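Local coordinates for protein N5-carboxyaminoimidazole ribonucleotide synthetase (Bacillus anthracis, PDB 3QFF) that probably carboxylates 5-aminoimidazole ribonucleotide to its N5-carboxyamino form, using ATP and bicarbonate, in purine biosynthesis, at residues K195-I200 with V211-N217; L224-P230 with P315-N320. All blocks are in the same frame, centred on the assembly; numbering follows the deposited sequence.

Contact 1: residues K195-I200 with V211-N217; sequences KEVSVI and VFPVAEN. With ADP (adenosine-5'-diphosphate), chain C.
The ring of Phe212 turns its edge to Ile200: CD1 is 3.7 Å from Ile200 CB, Ile200 O lies close to the ring plane, and Pro213 CD also sits in plane at the rim. The two residues belong to the antiparallel hairpin of strands 195-203 and 209-220 in the ATP-grasp domain. A second flat group, the Asn217 amide, holds Ser198 OG only 2° out of its plane, with ND2 to OG 2.9 Å; the other hydrogen of ND2 goes to a water. Ser198 OG, placed between its backbone N and carbonyl carbon (chi1 73°), also bonds to Ser282. The carboxylate of Glu216 is met from above its plane by Lys195 in a salt bridge, NZ to OE2 2.8 Å, and Arg232 is a second cation on the same oxygen.

Along the hairpin Ser198 and Ala215 form a hydrogen-bonded pair, and Asn217 N bonds to Glu196 O. Beyond Val214, Pro213 has no N-H to offer Ile200 O, which takes Phe212 N instead (2.9 Å), and a water bridges Ile200 N and Pro213 O. The valines share one side, where Val214 CG1 meets Val197 CB at 3.7 Å and Val214 CG2 meets Val199 CG2 at 3.8 Å; helix 235-251 packs against Val199 and Val214. At the far end the extended side chain of Glu196 reaches the nucleotide, and its OE2 accepts a hydrogen bond from the ribose hydroxyl O3' of ADP, 2.8 Å away.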
ATOM      1  N   LYS A 195      31.278  -2.594   0.041  1.00 32.27           N
ATOM      2  CA  LYS A 195      29.833  -2.574   0.325  1.00 31.13           C
ATOM      3  C   LYS A 195      29.148  -3.873  -0.114  1.00 30.15           C
ATOM      4  O   LYS A 195      29.539  -4.479  -1.117  1.00 29.96           O
ATOM      5  CB  LYS A 195      29.158  -1.436  -0.458  1.00 31.27           C
ATOM      6  CG  LYS A 195      29.771  -0.052  -0.290  1.00 32.27           C
ATOM      7  CD  LYS A 195      28.901   0.792   0.571  1.00 32.27           C
ATOM      8  CE  LYS A 195      29.526   2.143   0.888  1.00 32.77           C
ATOM      9  NZ  LYS A 195      29.125   2.534   2.270  1.00 31.21           N
ATOM     10  N   GLU A 196      28.125  -4.284   0.633  1.00 29.02           N
ATOM     11  CA  GLU A 196      27.158  -5.277   0.144  1.00 28.46           C
ATOM     12  C   GLU A 196      25.969  -4.584  -0.508  1.00 27.31           C
ATOM     13  O   GLU A 196      25.364  -3.675   0.081  1.00 26.65           O
ATOM     14  CB  GLU A 196      26.676  -6.183   1.259  1.00 29.16           C
ATOM     15  CG  GLU A 196      27.667  -7.250   1.629  1.00 30.76           C
ATOM     16  CD  GLU A 196      27.088  -8.245   2.585  1.00 35.48           C
ATOM     17  OE1 GLU A 196      27.023  -7.940   3.798  1.00 37.01           O
ATOM     18  OE2 GLU A 196      26.696  -9.343   2.127  1.00 38.38           O
ATOM     19  N   VAL A 197      25.651  -4.988  -1.736  1.00 25.60           N
ATOM     20  CA  VAL A 197      24.555  -4.363  -2.467  1.00 24.41           C
ATOM     21  C   VAL A 197      23.586  -5.411  -3.013  1.00 24.11           C
ATOM     22  O   VAL A 197      23.958  -6.573  -3.207  1.00 23.30           O
ATOM     23  CB  VAL A 197      25.045  -3.385  -3.606  1.00 24.38           C
ATOM     24  CG1 VAL A 197      25.983  -2.300  -3.038  1.00 24.16           C
ATOM     25  CG2 VAL A 197      25.702  -4.137  -4.786  1.00 24.24           C
ATOM     26  N   SER A 198      22.336  -5.007  -3.232  1.00 23.22           N
ATOM     27  CA  SER A 198      21.391  -5.896  -3.884  1.00 22.62           C
ATOM     28  C   SER A 198      20.496  -5.155  -4.866  1.00 22.26           C
ATOM     29  O   SER A 198      20.270  -3.956  -4.729  1.00 22.51           O
ATOM     30  CB  SER A 198      20.559  -6.678  -2.867  1.00 22.52           C
ATOM     31  OG  SER A 198      19.613  -5.836  -2.239  1.00 23.34           O
ATOM     32  N   VAL A 199      19.999  -5.890  -5.857  1.00 22.03           N
ATOM     33  CA  VAL A 199      19.105  -5.372  -6.887  1.00 21.73           C
ATOM     34  C   VAL A 199      17.944  -6.365  -7.014  1.00 22.45           C
ATOM     35  O   VAL A 199      18.163  -7.589  -7.089  1.00 21.50           O
ATOM     36  CB  VAL A 199      19.821  -5.257  -8.268  1.00 22.80           C
ATOM     37  CG1 VAL A 199      18.820  -4.954  -9.391  1.00 21.10           C
ATOM     38  CG2 VAL A 199      20.909  -4.182  -8.242  1.00 22.81           C
ATOM     39  N   ILE A 200      16.718  -5.834  -6.998  1.00 22.50           N
ATOM     40  CA  ILE A 200      15.522  -6.634  -7.216  1.00 22.69           C
ATOM     41  C   ILE A 200      15.167  -6.468  -8.689  1.00 22.26           C
ATOM     42  O   ILE A 200      15.023  -5.336  -9.169  1.00 22.42           O
ATOM     43  CB  ILE A 200      14.306  -6.162  -6.360  1.00 22.85           C
ATOM     44  CG1 ILE A 200      14.643  -6.041  -4.859  1.00 24.51           C
ATOM     45  CG2 ILE A 200      13.076  -7.079  -6.591  1.00 23.92           C
ATOM     46  CD1 ILE A 200      14.877  -7.350  -4.145  1.00 26.13           C
ATOM     47  N   VAL A 211      13.719  -3.276 -13.305  1.00 22.22           N
ATOM     48  CA  VAL A 211      14.751  -3.400 -12.286  1.00 22.31           C
ATOM     49  C   VAL A 211      14.581  -2.263 -11.275  1.00 22.08           C
ATOM     50  O   VAL A 211      14.332  -1.098 -11.644  1.00 22.57           O
ATOM     51  CB  VAL A 211      16.169  -3.376 -12.898  1.00 22.41           C
ATOM     52  CG1 VAL A 211      17.215  -3.821 -11.882  1.00 22.34           C
ATOM     53  CG2 VAL A 211      16.225  -4.286 -14.115  1.00 24.23           C
ATOM     54  N   PHE A 212      14.677  -2.610 -10.005  1.00 21.24           N
ATOM     55  CA  PHE A 212      14.660  -1.620  -8.939  1.00 21.72           C
ATOM     56  C   PHE A 212      16.049  -1.020  -8.730  1.00 22.45           C
ATOM     57  O   PHE A 212      17.039  -1.584  -9.202  1.00 22.44           O
ATOM     58  CB  PHE A 212      14.153  -2.247  -7.645  1.00 20.71           C
ATOM     59  CG  PHE A 212      12.673  -2.379  -7.597  1.00 20.87           C
ATOM     60  CD1 PHE A 212      12.066  -3.614  -7.867  1.00 18.01           C
ATOM     61  CD2 PHE A 212      11.880  -1.276  -7.309  1.00 19.26           C
ATOM     62  CE1 PHE A 212      10.672  -3.745  -7.810  1.00 21.88           C
ATOM     63  CE2 PHE A 212      10.480  -1.400  -7.249  1.00 19.85           C
ATOM     64  CZ  PHE A 212       9.878  -2.632  -7.497  1.00 17.85           C
ATOM     65  N   PRO A 213      16.123   0.132  -8.042  1.00 23.33           N
ATOM     66  CA  PRO A 213      17.437   0.768  -7.829  1.00 24.15           C
ATOM     67  C   PRO A 213      18.325  -0.080  -6.924  1.00 24.10           C
ATOM     68  O   PRO A 213      17.812  -0.860  -6.105  1.00 25.65           O
ATOM     69  CB  PRO A 213      17.100   2.104  -7.129  1.00 24.41           C
ATOM     70  CG  PRO A 213      15.622   2.285  -7.257  1.00 24.64           C
ATOM     71  CD  PRO A 213      15.009   0.928  -7.501  1.00 24.14           C
ATOM     72  N   VAL A 214      19.638   0.089  -7.052  1.00 23.54           N
ATOM     73  CA  VAL A 214      20.589  -0.603  -6.205  1.00 23.26           C
ATOM     74  C   VAL A 214      20.460  -0.177  -4.732  1.00 23.36           C
ATOM     75  O   VAL A 214      20.493   1.005  -4.416  1.00 23.29           O
ATOM     76  CB  VAL A 214      22.060  -0.391  -6.662  1.00 23.50           C
ATOM     77  CG1 VAL A 214      22.992  -1.282  -5.844  1.00 22.79           C
ATOM     78  CG2 VAL A 214      22.237  -0.656  -8.174  1.00 25.60           C
ATOM     79  N   ALA A 215      20.348  -1.160  -3.841  1.00 23.08           N
ATOM     80  CA  ALA A 215      20.304  -0.900  -2.405  1.00 23.32           C
ATOM     81  C   ALA A 215      21.619  -1.339  -1.775  1.00 23.59           C
ATOM     82  O   ALA A 215      22.143  -2.399  -2.109  1.00 23.11           O
ATOM     83  CB  ALA A 215      19.158  -1.655  -1.761  1.00 23.07           C
ATOM     84  N   GLU A 216      22.141  -0.514  -0.873  1.00 23.72           N
ATOM     85  CA  GLU A 216      23.295  -0.889  -0.050  1.00 24.30           C
ATOM     86  C   GLU A 216      22.778  -1.553   1.223  1.00 24.49           C
ATOM     87  O   GLU A 216      21.969  -0.962   1.952  1.00 24.21           O
ATOM     88  CB  GLU A 216      24.153   0.346   0.259  1.00 24.30           C
ATOM     89  CG  GLU A 216      25.082   0.213   1.481  1.00 26.29           C
ATOM     90  CD  GLU A 216      25.770   1.538   1.849  1.00 29.76           C
ATOM     91  OE1 GLU A 216      25.489   2.568   1.209  1.00 30.15           O
ATOM     92  OE2 GLU A 216      26.594   1.548   2.789  1.00 32.02           O
ATOM     93  N   ASN A 217      23.252  -2.772   1.494  1.00 24.20           N
ATOM     94  CA  ASN A 217      22.759  -3.554   2.621  1.00 25.54           C
ATOM     95  C   ASN A 217      23.758  -3.725   3.747  1.00 26.28           C
ATOM     96  O   ASN A 217      24.908  -4.110   3.509  1.00 26.12           O
ATOM     97  CB  ASN A 217      22.298  -4.925   2.137  1.00 25.20           C
ATOM     98  CG  ASN A 217      21.211  -4.818   1.115  1.00 25.15           C
ATOM     99  OD1 ASN A 217      20.315  -3.989   1.245  1.00 23.95           O
ATOM    100  ND2 ASN A 217      21.293  -5.631   0.071  1.00 25.15           N
TER
HETATM  101  PB  ADP C 400      23.611 -16.420   4.200  1.00 62.88           P
HETATM  102  O1B ADP C 400      23.545 -17.026   5.582  1.00 62.84           O
HETATM  103  O2B ADP C 400      22.996 -17.305   3.137  1.00 62.26           O
HETATM  104  O3B ADP C 400      23.161 -14.979   4.158  1.00 62.65           O
HETATM  105  PA  ADP C 400      25.987 -15.486   2.790  1.00 60.58           P
HETATM  106  O1A ADP C 400      25.111 -14.338   2.332  1.00 61.16           O
HETATM  107  O2A ADP C 400      26.663 -16.378   1.774  1.00 60.28           O
HETATM  108  O3A ADP C 400      25.199 -16.421   3.856  1.00 61.78           O
HETATM  109  O5' ADP C 400      27.169 -14.868   3.688  1.00 59.78           O
HETATM  110  C5' ADP C 400      26.864 -14.232   4.928  1.00 59.37           C
HETATM  111  C4' ADP C 400      27.810 -13.060   5.138  1.00 58.68           C
HETATM  112  O4' ADP C 400      29.158 -13.535   5.130  1.00 57.97           O
HETATM  113  C3' ADP C 400      27.702 -12.033   4.021  1.00 58.29           C
HETATM  114  O3' ADP C 400      26.825 -10.964   4.387  1.00 59.10           O
HETATM  115  C2' ADP C 400      29.126 -11.557   3.814  1.00 58.33           C
HETATM  116  O2' ADP C 400      29.356 -10.367   4.574  1.00 57.59           O
HETATM  117  C1' ADP C 400      30.004 -12.669   4.366  1.00 57.50           C
HETATM  118  N9  ADP C 400      30.636 -13.425   3.249  1.00 56.66           N
HETATM  119  C8  ADP C 400      30.130 -14.526   2.651  1.00 56.00           C
HETATM  120  N7  ADP C 400      30.951 -14.974   1.669  1.00 55.36           N
HETATM  121  C5  ADP C 400      32.015 -14.155   1.625  1.00 54.99           C
HETATM  122  C6  ADP C 400      33.257 -14.059   0.817  1.00 54.68           C
HETATM  123  N6  ADP C 400      33.531 -14.956  -0.164  1.00 52.96           N
HETATM  124  N1  ADP C 400      34.108 -13.039   1.097  1.00 54.85           N
HETATM  125  C2  ADP C 400      33.853 -12.138   2.064  1.00 54.93           C
HETATM  126  N3  ADP C 400      32.748 -12.168   2.831  1.00 55.17           N
HETATM  127  C4  ADP C 400      31.807 -13.135   2.668  1.00 55.74           C
HETATM  128  O   HOH W   1      27.451  -2.999   3.023  1.00 29.77           O
HETATM  129  O   HOH W   2      27.064  -5.929   5.577  1.00 38.77           O
HETATM  130  O   HOH W   3      23.219  -7.765  -0.007  1.00 27.46           O
HETATM  131  O   HOH W   4      16.502  -3.336  -5.461  1.00 26.58           O

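Contact 2: residues L224-P230 with P315-N320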
ATOM      1  N   LEU A 224      19.957  -9.079   8.090  1.00 30.66           N
ATOM      2  CA  LEU A 224      19.875  -7.722   7.554  1.00 29.23           C
ATOM      3  C   LEU A 224      19.476  -6.721   8.638  1.00 28.09           C
ATOM      4  O   LEU A 224      18.541  -6.955   9.403  1.00 28.05           O
ATOM      5  CB  LEU A 224      18.917  -7.646   6.353  1.00 29.10           C
ATOM      6  CG  LEU A 224      18.785  -6.306   5.621  1.00 28.39           C
ATOM      7  CD1 LEU A 224      20.127  -5.842   5.023  1.00 28.60           C
ATOM      8  CD2 LEU A 224      17.709  -6.392   4.521  1.00 27.24           C
ATOM      9  N   HIS A 225      20.208  -5.616   8.690  1.00 27.41           N
ATOM     10  CA  HIS A 225      19.946  -4.540   9.642  1.00 27.36           C
ATOM     11  C   HIS A 225      19.293  -3.370   8.900  1.00 26.86           C
ATOM     12  O   HIS A 225      18.153  -3.015   9.196  1.00 26.74           O
ATOM     13  CB  HIS A 225      21.251  -4.112  10.342  1.00 26.72           C
ATOM     14  CG  HIS A 225      21.148  -2.834  11.123  1.00 27.91           C
ATOM     15  ND1 HIS A 225      20.136  -2.586  12.026  1.00 28.78           N
ATOM     16  CD2 HIS A 225      21.949  -1.742  11.149  1.00 27.64           C
ATOM     17  CE1 HIS A 225      20.303  -1.385  12.554  1.00 27.63           C
ATOM     18  NE2 HIS A 225      21.399  -0.854  12.042  1.00 28.30           N
ATOM     19  N   GLU A 226      20.023  -2.807   7.934  1.00 26.37           N
ATOM     20  CA  GLU A 226      19.593  -1.659   7.137  1.00 25.88           C
ATOM     21  C   GLU A 226      19.780  -1.866   5.630  1.00 25.76           C
ATOM     22  O   GLU A 226      20.758  -2.495   5.201  1.00 25.17           O
ATOM     23  CB  GLU A 226      20.360  -0.403   7.548  1.00 25.85           C
ATOM     24  CG  GLU A 226      19.888   0.191   8.867  1.00 28.39           C
ATOM     25  CD  GLU A 226      20.759   1.337   9.364  1.00 30.86           C
ATOM     26  OE1 GLU A 226      21.969   1.379   9.022  1.00 30.64           O
ATOM     27  OE2 GLU A 226      20.226   2.189  10.109  1.00 31.79           O
ATOM     28  N   SER A 227      18.840  -1.334   4.844  1.00 24.95           N
ATOM     29  CA  SER A 227      19.024  -1.143   3.402  1.00 24.68           C
ATOM     30  C   SER A 227      18.959   0.344   3.085  1.00 24.55           C
ATOM     31  O   SER A 227      18.047   1.058   3.528  1.00 24.54           O
ATOM     32  CB  SER A 227      17.971  -1.877   2.573  1.00 24.77           C
ATOM     33  OG  SER A 227      17.991  -3.247   2.870  1.00 26.58           O
ATOM     34  N   ILE A 228      19.920   0.802   2.305  1.00 23.41           N
ATOM     35  CA  ILE A 228      20.063   2.219   2.033  1.00 23.53           C
ATOM     36  C   ILE A 228      19.944   2.440   0.539  1.00 23.44           C
ATOM     37  O   ILE A 228      20.660   1.812  -0.234  1.00 23.24           O
ATOM     38  CB  ILE A 228      21.439   2.720   2.486  1.00 23.27           C
ATOM     39  CG1 ILE A 228      21.686   2.412   3.971  1.00 23.32           C
ATOM     40  CG2 ILE A 228      21.589   4.200   2.165  1.00 23.89           C
ATOM     41  CD1 ILE A 228      23.209   2.478   4.378  1.00 25.12           C
ATOM     42  N   VAL A 229      19.054   3.345   0.141  1.00 23.55           N
ATOM     43  CA  VAL A 229      18.772   3.576  -1.262  1.00 23.71           C
ATOM     44  C   VAL A 229      18.631   5.083  -1.498  1.00 24.38           C
ATOM     45  O   VAL A 229      17.802   5.731  -0.856  1.00 24.47           O
ATOM     46  CB  VAL A 229      17.472   2.854  -1.697  1.00 23.19           C
ATOM     47  CG1 VAL A 229      17.401   2.726  -3.214  1.00 22.87           C
ATOM     48  CG2 VAL A 229      17.368   1.478  -1.036  1.00 23.38           C
ATOM     49  N   PRO A 230      19.417   5.651  -2.434  1.00 25.20           N
ATOM     50  CA  PRO A 230      20.384   5.008  -3.339  1.00 25.61           C
ATOM     51  C   PRO A 230      21.594   4.459  -2.589  1.00 25.94           C
ATOM     52  O   PRO A 230      22.028   5.043  -1.592  1.00 25.41           O
ATOM     53  CB  PRO A 230      20.807   6.152  -4.278  1.00 26.30           C
ATOM     54  CG  PRO A 230      19.758   7.236  -4.083  1.00 26.82           C
ATOM     55  CD  PRO A 230      19.350   7.104  -2.655  1.00 24.60           C
ATOM     56  N   PRO A 315      14.729   9.200  -1.270  1.00 24.87           N
ATOM     57  CA  PRO A 315      15.742   8.366  -0.619  1.00 24.70           C
ATOM     58  C   PRO A 315      15.217   7.741   0.690  1.00 24.19           C
ATOM     59  O   PRO A 315      14.379   8.337   1.377  1.00 24.79           O
ATOM     60  CB  PRO A 315      16.900   9.347  -0.365  1.00 24.66           C
ATOM     61  CG  PRO A 315      16.723  10.419  -1.402  1.00 24.63           C
ATOM     62  CD  PRO A 315      15.224  10.567  -1.529  1.00 25.34           C
ATOM     63  N   VAL A 316      15.698   6.545   1.018  1.00 23.19           N
ATOM     64  CA  VAL A 316      15.117   5.753   2.090  1.00 22.27           C
ATOM     65  C   VAL A 316      16.166   4.916   2.814  1.00 22.37           C
ATOM     66  O   VAL A 316      17.139   4.432   2.211  1.00 23.11           O
ATOM     67  CB  VAL A 316      13.939   4.848   1.547  1.00 22.51           C
ATOM     68  CG1 VAL A 316      14.408   3.986   0.358  1.00 21.82           C
ATOM     69  CG2 VAL A 316      13.315   3.957   2.666  1.00 21.43           C
ATOM     70  N   VAL A 317      15.981   4.765   4.118  1.00 22.20           N
ATOM     71  CA  VAL A 317      16.697   3.745   4.882  1.00 21.46           C
ATOM     72  C   VAL A 317      15.659   2.832   5.479  1.00 22.30           C
ATOM     73  O   VAL A 317      14.827   3.266   6.295  1.00 21.90           O
ATOM     74  CB  VAL A 317      17.586   4.356   6.018  1.00 21.66           C
ATOM     75  CG1 VAL A 317      18.182   3.270   6.905  1.00 18.94           C
ATOM     76  CG2 VAL A 317      18.695   5.200   5.403  1.00 20.86           C
ATOM     77  N   MET A 318      15.693   1.567   5.068  1.00 21.79           N
ATOM     78  CA  MET A 318      14.876   0.563   5.707  1.00 21.96           C
ATOM     79  C   MET A 318      15.643   0.027   6.904  1.00 22.30           C
ATOM     80  O   MET A 318      16.843  -0.267   6.785  1.00 22.46           O
ATOM     81  CB  MET A 318      14.555  -0.593   4.758  1.00 21.97           C
ATOM     82  CG  MET A 318      13.588  -1.584   5.411  1.00 23.08           C
ATOM     83  SD  MET A 318      13.947  -3.309   5.145  1.00 30.00           S
ATOM     84  CE  MET A 318      15.507  -3.532   6.022  1.00 27.90           C
ATOM     85  N   VAL A 319      14.977  -0.055   8.057  1.00 22.09           N
ATOM     86  CA  VAL A 319      15.574  -0.708   9.223  1.00 22.49           C
ATOM     87  C   VAL A 319      14.727  -1.885   9.664  1.00 22.47           C
ATOM     88  O   VAL A 319      13.515  -1.756   9.833  1.00 22.55           O
ATOM     89  CB  VAL A 319      15.757   0.253  10.428  1.00 22.52           C
ATOM     90  CG1 VAL A 319      16.789  -0.341  11.406  1.00 22.94           C
ATOM     91  CG2 VAL A 319      16.227   1.599   9.969  1.00 23.66           C
ATOM     92  N   ASN A 320      15.355  -3.041   9.850  1.00 22.85           N
ATOM     93  CA  ASN A 320      14.638  -4.209  10.345  1.00 23.75           C
ATOM     94  C   ASN A 320      14.259  -4.109  11.819  1.00 23.77           C
ATOM     95  O   ASN A 320      15.048  -3.610  12.623  1.00 22.91           O
ATOM     96  CB  ASN A 320      15.471  -5.492  10.143  1.00 23.84           C
ATOM     97  CG  ASN A 320      15.061  -6.277   8.910  1.00 24.98           C
ATOM     98  OD1 ASN A 320      14.064  -5.973   8.248  1.00 24.37           O
ATOM     99  ND2 ASN A 320      15.828  -7.315   8.606  1.00 26.96           N
TER
HETATM  100  O   HOH W   5      17.712  -4.429  12.750  1.00 28.54           O
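Met318 reaches along its antiparallel partner strand to Leu224, where the outermost methyls meet, CE to CD2 3.9 Å. Met318 CG starts opposite the backbone N (chi1 -175°), and bends further along bring CE back to within 4.0 Å of Ser227 OG as well; that hydroxyl has its hydrogen bond with Asn217. In the backbone, the middle is closely fitted: Ser227 and Met318 exchange two bonds, Val229 and Val316 another two, and Asn320 N adds a nearly straight one to His225 O. Between the bonds, Glu226 CA comes 3.1 Å from Met318 O in a CA-H...O contact. On the other face the extended Glu226 chain crosses Val317 and runs beside Val319, its OE2 4.0 Å from both Val317 CG1 and Val319 CG2, while its CG lies over one face of the His225 ring, toward the rim.

One end is looser: exposed Pro230 follows a cis peptide bond, and its nearest approach to Pro315 is CD to CB, 4.0 Å. At the other, buried end a water in the plane of the His225 ring bridges ND1 and Asn320 O. His225 and Glu226 form a classic beta bulge in strand 223-229, opposite Ile218 of strand 209-220. Strand 354-361 flanks 316-322 on its far edge, and helix 365-374 packs over the face carrying Glu226, Ile228 and Val317.

Both segments of contact 1 precede those of contact 2 in the sequence, and the two centres lie about 10 Å apart in one antiparallel sheet. Strands 195-203, 209-220, 223-229 and 316-322 are consecutive neighbours there, so the two contacts are joined by the pairing of 209-220 with 223-229. A probable backbone hydrogen bond from Ile228 N to Glu216 O (2.7 Å) and packing of Ala215 CB against Val229 CG2 (3.7 Å) are among the contacts that make that join. Contact 1 is a local hairpin touching ADP; contact 2 pairs strands 85 residues apart, bringing the C-terminal family region onto the ATP-grasp sheet. The sheet thus runs continuously from the nucleotide site into the C-terminal region.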